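Local coordinates for protein FdhC (Acinetobacter nosocomialis, PDB 5KTC) that probably transfers a 3-hydroxybutanoyl group from its coenzyme A thioester to the amino group of a dTDP-linked 3-amino-3,6-dideoxy-galactose, as a GNAT-superfamily sugar N-acyltransferase, at residues G95-N100 against S141-M146. Residues are numbered along the deposited sequence; the frame is centred on the assembly and turned at random.
Sequences GSWILN and SFHLKM. With COA (coenzyme A), chain D.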
loop_
_atom_site.group_PDB
_atom_site.type_symbol
_atom_site.label_atom_id
_atom_site.label_comp_id
_atom_site.label_asym_id
_atom_site.label_seq_id
_atom_site.Cartn_x
_atom_site.Cartn_y
_atom_site.Cartn_z
ATOM N N GLY A 95 -3.232 -2.518 3.266
ATOM C CA GLY A 95 -3.264 -3.786 2.570
ATOM C C GLY A 95 -3.860 -3.636 1.198
ATOM O O GLY A 95 -3.600 -2.631 0.496
ATOM N N SER A 96 -4.648 -4.627 0.777
ATOM C CA SER A 96 -5.016 -4.753 -0.635
ATOM C C SER A 96 -3.836 -4.494 -1.587
ATOM O O SER A 96 -3.973 -3.808 -2.627
ATOM C CB SER A 96 -6.236 -3.911 -1.017
ATOM O OG SER A 96 -7.342 -4.069 -0.149
ATOM N N TRP A 97 -2.688 -5.035 -1.220
ATOM C CA TRP A 97 -1.412 -4.552 -1.752
ATOM C C TRP A 97 -1.014 -5.556 -2.808
ATOM O O TRP A 97 -0.665 -6.724 -2.489
ATOM C CB TRP A 97 -0.382 -4.529 -0.686
ATOM C CG TRP A 97 0.934 -3.913 -1.067
ATOM C CD1 TRP A 97 1.158 -2.880 -1.923
ATOM C CD2 TRP A 97 2.205 -4.287 -0.526
ATOM N NE1 TRP A 97 2.515 -2.588 -1.941
ATOM C CE2 TRP A 97 3.168 -3.421 -1.082
ATOM C CE3 TRP A 97 2.618 -5.279 0.376
ATOM C CZ2 TRP A 97 4.514 -3.531 -0.806
ATOM C CZ3 TRP A 97 3.985 -5.394 0.675
ATOM C CH2 TRP A 97 4.913 -4.487 0.095
ATOM N N ILE A 98 -1.084 -5.120 -4.061
ATOM C CA ILE A 98 -0.883 -6.004 -5.199
ATOM C C ILE A 98 -0.072 -5.283 -6.268
ATOM O O ILE A 98 -0.348 -4.129 -6.590
ATOM C CB ILE A 98 -2.179 -6.493 -5.852
ATOM C CG1 ILE A 98 -3.205 -7.013 -4.811
ATOM C CG2 ILE A 98 -1.842 -7.637 -6.776
ATOM C CD1 ILE A 98 -4.629 -7.135 -5.257
ATOM N N LEU A 99 0.941 -5.969 -6.782
ATOM C CA LEU A 99 1.720 -5.444 -7.926
ATOM C C LEU A 99 1.789 -6.520 -9.035
ATOM O O LEU A 99 2.064 -7.678 -8.719
ATOM C CB LEU A 99 3.116 -5.084 -7.461
ATOM C CG LEU A 99 3.240 -3.817 -6.604
ATOM C CD1 LEU A 99 4.638 -3.722 -6.049
ATOM C CD2 LEU A 99 2.907 -2.533 -7.361
ATOM N N ASN A 100 1.585 -6.132 -10.292
ATOM C CA ASN A 100 1.552 -7.149 -11.375
ATOM C C ASN A 100 2.926 -7.241 -12.022
ATOM O O ASN A 100 3.862 -6.548 -11.599
ATOM C CB ASN A 100 0.457 -6.838 -12.412
ATOM C CG ASN A 100 0.672 -5.542 -13.170
ATOM O OD1 ASN A 100 1.767 -5.026 -13.307
ATOM N ND2 ASN A 100 -0.439 -4.967 -13.638
ATOM N N SER A 141 8.986 -11.340 5.156
ATOM C CA SER A 141 10.361 -10.944 5.178
ATOM C C SER A 141 10.525 -9.444 4.820
ATOM O O SER A 141 11.299 -8.682 5.446
ATOM C CB SER A 141 11.130 -11.900 4.252
ATOM O OG SER A 141 12.434 -11.448 4.130
ATOM N N PHE A 142 9.730 -9.002 3.851
ATOM C CA PHE A 142 9.685 -7.609 3.491
ATOM C C PHE A 142 9.357 -6.698 4.654
ATOM O O PHE A 142 10.026 -5.721 4.874
ATOM C CB PHE A 142 8.599 -7.375 2.387
ATOM C CG PHE A 142 8.479 -5.952 1.943
ATOM C CD1 PHE A 142 7.680 -5.035 2.628
ATOM C CD2 PHE A 142 9.169 -5.509 0.801
ATOM C CE1 PHE A 142 7.592 -3.713 2.197
ATOM C CE2 PHE A 142 9.079 -4.207 0.381
ATOM C CZ PHE A 142 8.292 -3.296 1.073
ATOM N N HIS A 143 8.225 -6.962 5.277
ATOM C CA HIS A 143 7.750 -6.149 6.414
ATOM C C HIS A 143 8.709 -6.170 7.614
ATOM O O HIS A 143 9.024 -5.103 8.171
ATOM C CB HIS A 143 6.341 -6.555 6.872
ATOM C CG HIS A 143 5.277 -6.269 5.854
ATOM N ND1 HIS A 143 5.053 -5.007 5.360
ATOM C CD2 HIS A 143 4.398 -7.080 5.227
ATOM C CE1 HIS A 143 4.048 -5.047 4.503
ATOM N NE2 HIS A 143 3.633 -6.296 4.400
ATOM N N LEU A 144 9.247 -7.337 7.938
ATOM C CA LEU A 144 10.269 -7.408 9.037
ATOM C C LEU A 144 11.478 -6.597 8.685
ATOM O O LEU A 144 11.962 -5.827 9.486
ATOM C CB LEU A 144 10.684 -8.846 9.366
ATOM C CG LEU A 144 9.550 -9.648 9.981
ATOM C CD1 LEU A 144 9.606 -11.193 9.869
ATOM C CD2 LEU A 144 9.306 -9.208 11.413
ATOM N N LYS A 145 11.946 -6.712 7.468
ATOM C CA LYS A 145 13.070 -5.919 7.040
ATOM C C LYS A 145 12.826 -4.418 7.181
ATOM O O LYS A 145 13.691 -3.671 7.629
ATOM C CB LYS A 145 13.472 -6.235 5.597
ATOM C CG LYS A 145 14.778 -5.555 5.102
ATOM C CD LYS A 145 15.257 -6.215 3.792
ATOM C CE LYS A 145 16.463 -5.532 3.126
ATOM N NZ LYS A 145 17.623 -5.363 4.059
ATOM N N MET A 146 11.676 -3.947 6.748
ATOM C CA MET A 146 11.398 -2.494 6.845
ATOM C C MET A 146 11.154 -2.029 8.300
ATOM O O MET A 146 11.158 -0.842 8.572
ATOM C CB MET A 146 10.161 -2.146 5.988
ATOM C CG MET A 146 9.909 -0.664 5.786
ATOM S SD MET A 146 8.655 -0.396 4.500
ATOM C CE MET A 146 9.597 -0.710 3.009
HETATM N N1A COA D . 15.395 -2.513 1.186
HETATM C C2A COA D . 15.933 -2.616 -0.052
HETATM N N3A COA D . 15.417 -3.401 -1.000
HETATM C C4A COA D . 14.281 -4.034 -0.748
HETATM C C5A COA D . 13.613 -3.929 0.573
HETATM C C6A COA D . 14.258 -3.107 1.568
HETATM N N6A COA D . 13.746 -2.958 2.787
HETATM N N7A COA D . 12.514 -4.668 0.522
HETATM C C8A COA D . 12.469 -5.220 -0.708
HETATM N N9A COA D . 13.538 -4.843 -1.460
HETATM C C1B COA D . 13.821 -5.218 -2.863
HETATM C C2B COA D . 13.567 -6.717 -3.054
HETATM O O2B COA D . 14.703 -7.531 -2.718
HETATM C C3B COA D . 13.159 -6.784 -4.485
HETATM O O3B COA D . 14.349 -6.682 -5.274
HETATM P P3B COA D . 14.915 -7.968 -6.054
HETATM O O7A COA D . 14.341 -7.740 -7.459
HETATM O O8A COA D . 16.352 -7.572 -5.867
HETATM O O9A COA D . 14.411 -9.197 -5.342
HETATM C C4B COA D . 12.360 -5.514 -4.676
HETATM O O4B COA D . 12.890 -4.563 -3.738
HETATM C C5B COA D . 10.863 -5.725 -4.582
HETATM O O5B COA D . 10.528 -6.289 -3.333
HETATM P P1A COA D . 9.789 -7.684 -3.273
HETATM O O1A COA D . 9.782 -8.140 -1.830
HETATM O O2A COA D . 10.124 -8.623 -4.401
HETATM O O3A COA D . 8.219 -7.354 -3.486
HETATM P P2A COA D . 7.232 -7.652 -4.653
HETATM O O4A COA D . 7.598 -6.981 -5.950
HETATM O O5A COA D . 6.912 -9.132 -4.756
HETATM O O6A COA D . 5.908 -6.906 -4.163
HETATM C CBP COA D . 3.746 -7.618 -3.293
HETATM C CCP COA D . 5.243 -7.408 -3.009
HETATM C CDP COA D . 3.141 -8.198 -2.039
HETATM C CEP COA D . 3.073 -6.290 -3.627
HETATM C CAP COA D . 3.593 -8.587 -4.492
HETATM O OAP COA D . 4.501 -9.705 -4.221
HETATM C C9P COA D . 2.209 -9.030 -4.743
HETATM O O9P COA D . 1.336 -8.401 -5.378
HETATM N N8P COA D . 1.923 -10.229 -4.194
HETATM C C7P COA D . 0.630 -10.788 -4.326
HETATM C C6P COA D . -0.472 -10.114 -3.548
HETATM C C5P COA D . -0.192 -10.229 -2.071
HETATM O O5P COA D . 0.078 -11.346 -1.595
HETATM N N4P COA D . -0.216 -9.110 -1.377
HETATM C C3P COA D . 0.171 -9.063 0.036
HETATM C C2P COA D . -0.927 -9.614 0.966
HETATM S S1P COA D . -0.246 -9.769 2.659
#
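The strand end 95-99 and the helical segment 141-146 face each other across the coenzyme A cleft of the GNAT fold, where no hydrogen bond joins 95-100 to 141-146 and side chains alone, W97 with F142 and H143, make the contact. Along the strand the pantetheine acts almost as an additional strand: its N4P donates to W97 O (2.7 Å), and L99 N donates to its O9P (2.8 Å), both bonds nearly straight. With CG anti to the backbone N (chi1 -174°), the W97 indole extends toward the helix, and its six-membered ring turns an edge to one face of F142 in a T-shaped pair with planes at 60°. Its CH2 sits 3.5 Å from F142 CE1, near the rim of the phenyl ring. H143 completes the aromatic cluster obliquely, its CE1 3.8 Å from W97 CZ3. W97 NE1 is hydrogen-bonded to S111 OG and H143 NE2 to O2 of the nucleotide-sugar product. W97 belongs to both ligand pockets, F142 to that of coenzyme A and H143 to that of the nucleotide-sugar. Pantetheine methyl CEP lies over the centre of one indole face, 3.7 Å above its plane. On the adenine side, F142 CD2 touches N7A of coenzyme A at 3.5 Å.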